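Local structure of DNA polymerase (Bacillus phage phi29, 2PY5) at residues F[267-272]-F[279-284]. The protein replicates the viral genome by protein-primed, highly processive strand-displacement DNA synthesis and proofreads it with a 3'-5' exonuclease. The protein carries 2 engineered substitutions. Numbering follows the deposited sequence.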
loop_
_atom_site.group_PDB
_atom_site.type_symbol
_atom_site.label_atom_id
_atom_site.label_comp_id
_atom_site.label_asym_id
_atom_site.label_seq_id
_atom_site.Cartn_x
_atom_site.Cartn_y
_atom_site.Cartn_z
ATOM N N GLU F 267 -5.002 -14.037 24.900
ATOM C CA GLU F 267 -4.472 -13.037 25.814
ATOM C C GLU F 267 -3.017 -13.366 26.072
ATOM O O GLU F 267 -2.702 -14.493 26.458
ATOM C CB GLU F 267 -5.214 -13.032 27.151
ATOM C CG GLU F 267 -4.830 -11.853 28.061
ATOM C CD GLU F 267 -5.258 -10.471 27.504
ATOM O OE1 GLU F 267 -6.343 -10.393 26.898
ATOM O OE2 GLU F 267 -4.505 -9.462 27.689
ATOM N N PRO F 268 -2.128 -12.402 25.873
ATOM C CA PRO F 268 -0.739 -12.686 26.194
ATOM C C PRO F 268 -0.473 -12.759 27.692
ATOM O O PRO F 268 -1.273 -12.269 28.498
ATOM C CB PRO F 268 0.013 -11.486 25.607
ATOM C CG PRO F 268 -0.960 -10.406 25.616
ATOM C CD PRO F 268 -2.290 -11.049 25.309
ATOM N N ILE F 269 0.657 -13.362 28.046
ATOM C CA ILE F 269 1.181 -13.306 29.397
ATOM C C ILE F 269 2.478 -12.490 29.390
ATOM O O ILE F 269 3.373 -12.727 28.572
ATOM C CB ILE F 269 1.420 -14.711 29.968
ATOM C CG1 ILE F 269 0.087 -15.439 30.127
ATOM C CG2 ILE F 269 2.152 -14.641 31.305
ATOM C CD1 ILE F 269 0.228 -16.867 30.615
ATOM N N VAL F 270 2.543 -11.508 30.277
ATOM C CA VAL F 270 3.739 -10.675 30.417
ATOM C C VAL F 270 4.754 -11.402 31.299
ATOM O O VAL F 270 4.385 -12.054 32.302
ATOM C CB VAL F 270 3.398 -9.335 31.098
ATOM C CG1 VAL F 270 4.657 -8.519 31.391
ATOM C CG2 VAL F 270 2.421 -8.549 30.264
ATOM N N PHE F 271 6.042 -11.257 30.959
ATOM C CA PHE F 271 7.127 -11.782 31.793
ATOM C C PHE F 271 8.239 -10.752 31.917
ATOM O O PHE F 271 8.384 -9.904 31.051
ATOM C CB PHE F 271 7.685 -13.103 31.230
ATOM C CG PHE F 271 8.219 -13.007 29.832
ATOM C CD1 PHE F 271 9.539 -12.616 29.578
ATOM C CD2 PHE F 271 7.406 -13.315 28.750
ATOM C CE1 PHE F 271 10.015 -12.525 28.282
ATOM C CE2 PHE F 271 7.889 -13.240 27.457
ATOM C CZ PHE F 271 9.174 -12.834 27.216
ATOM N N GLU F 272 9.001 -10.831 33.006
ATOM C CA GLU F 272 10.215 -10.016 33.172
ATOM C C GLU F 272 11.421 -10.857 32.770
ATOM O O GLU F 272 11.394 -12.093 32.851
ATOM C CB GLU F 272 10.347 -9.490 34.609
ATOM C CG GLU F 272 9.234 -8.531 35.033
ATOM C CD GLU F 272 9.077 -7.307 34.112
ATOM O OE1 GLU F 272 9.934 -6.399 34.165
ATOM O OE2 GLU F 272 8.081 -7.247 33.349
ATOM N N GLU F 279 5.621 -24.591 26.167
ATOM C CA GLU F 279 4.967 -25.219 25.003
ATOM C C GLU F 279 3.547 -24.682 24.754
ATOM O O GLU F 279 3.089 -24.702 23.635
ATOM C CB GLU F 279 4.938 -26.760 25.122
ATOM C CG GLU F 279 3.977 -27.291 26.111
ATOM C CD GLU F 279 3.722 -28.809 25.987
ATOM O OE1 GLU F 279 3.744 -29.384 24.868
ATOM O OE2 GLU F 279 3.458 -29.395 27.025
ATOM N N ASP F 280 2.861 -24.228 25.804
ATOM C CA ASP F 280 1.503 -23.710 25.674
ATOM C C ASP F 280 1.451 -22.243 25.229
ATOM O O ASP F 280 0.412 -21.772 24.762
ATOM C CB ASP F 280 0.753 -23.852 26.987
ATOM C CG ASP F 280 0.488 -25.297 27.344
ATOM O OD1 ASP F 280 0.527 -26.165 26.440
ATOM O OD2 ASP F 280 0.239 -25.567 28.523
ATOM N N TYR F 281 2.553 -21.516 25.438
ATOM C CA TYR F 281 2.734 -20.137 24.952
ATOM C C TYR F 281 4.057 -20.082 24.197
ATOM O O TYR F 281 5.023 -19.477 24.671
ATOM C CB TYR F 281 2.749 -19.131 26.110
ATOM C CG TYR F 281 1.413 -18.946 26.795
ATOM C CD1 TYR F 281 0.935 -19.888 27.669
ATOM C CD2 TYR F 281 0.648 -17.810 26.583
ATOM C CE1 TYR F 281 -0.287 -19.744 28.284
ATOM C CE2 TYR F 281 -0.573 -17.638 27.219
ATOM C CZ TYR F 281 -1.037 -18.617 28.066
ATOM O OH TYR F 281 -2.264 -18.487 28.731
ATOM N N PRO F 282 4.124 -20.767 23.037
ATOM C CA PRO F 282 5.385 -21.053 22.335
ATOM C C PRO F 282 5.964 -19.911 21.470
ATOM O O PRO F 282 7.109 -20.058 20.952
ATOM C CB PRO F 282 5.012 -22.245 21.464
ATOM C CG PRO F 282 3.598 -21.972 21.092
ATOM C CD PRO F 282 2.985 -21.400 22.351
ATOM N N LEU F 283 5.214 -18.821 21.314
ATOM C CA LEU F 283 5.675 -17.628 20.605
ATOM C C LEU F 283 5.870 -16.504 21.602
ATOM O O LEU F 283 5.171 -16.412 22.604
ATOM C CB LEU F 283 4.678 -17.165 19.539
ATOM C CG LEU F 283 4.377 -18.128 18.393
ATOM C CD1 LEU F 283 3.389 -17.509 17.428
ATOM C CD2 LEU F 283 5.654 -18.590 17.659
ATOM N N HIS F 284 6.807 -15.604 21.324
ATOM C CA HIS F 284 6.999 -14.487 22.225
ATOM C C HIS F 284 7.591 -13.280 21.528
ATOM O O HIS F 284 8.125 -13.394 20.437
ATOM C CB HIS F 284 7.840 -14.866 23.460
ATOM C CG HIS F 284 9.316 -15.035 23.211
ATOM N ND1 HIS F 284 9.865 -16.184 22.692
ATOM C CD2 HIS F 284 10.362 -14.220 23.503
ATOM C CE1 HIS F 284 11.184 -16.048 22.615
ATOM N NE2 HIS F 284 11.509 -14.862 23.101
HETATM O O HOH W 1 -3.717 -16.244 28.236
#
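Glu267 meets Tyr281 through its backbone: the carbonyl O of Glu267 lies at the edge of the phenol ring, near its plane, 3.9 Å from Tyr281 CE2. No direct hydrogen bond joins the two segments here. One water instead bridges them, donating to Glu267 O at 2.7 Å and hydrogen-bonded to Tyr281 OH at the same distance, so a tyrosine can satisfy its hydroxyl while its ring packs against carbon. The Glu267 carboxylate leads away from segment 279-284, as befits an exposed position.

Two residues along from Glu267, Ile269 supplies the carbon. Its CD1 methyl sits over one face of the Tyr281 ring in a CH-pi contact, 3.7 Å from the centroid and 26° off the normal. It is shifted toward the hydroxyl end and comes within 3.3 Å of Tyr281 CZ, a close approach. The extended end of Ile269 (chi2 177°) carries CD1 out beyond CG1, which itself touches Tyr281 CE2; an unbranched ethyl arm of this kind can reach across where the backbones stay apart, the CA atoms of Ile269 and Tyr281 being 8.3 Å from each other.

Phe271 points the same way as Ile269, following the alternation of a strand. Its aromatic ring is long enough for CZ to reach His284 CD2, at 4.1 Å, between strands that do not pair with each other; the two side chains cross at about a right angle. The planar imidazole of buried His284 suits stacking with Tyr275.

The separation reflects strand order: Ile269 and Phe271 bond through their backbones to Lys352 and Gly350, while Leu283 pairs with Phe353. The side chains thus pack between strand 267-272 and the loop leading into strand 283-294, with strand 340-356 as the shared antiparallel partner in a sheet of the polymerization region.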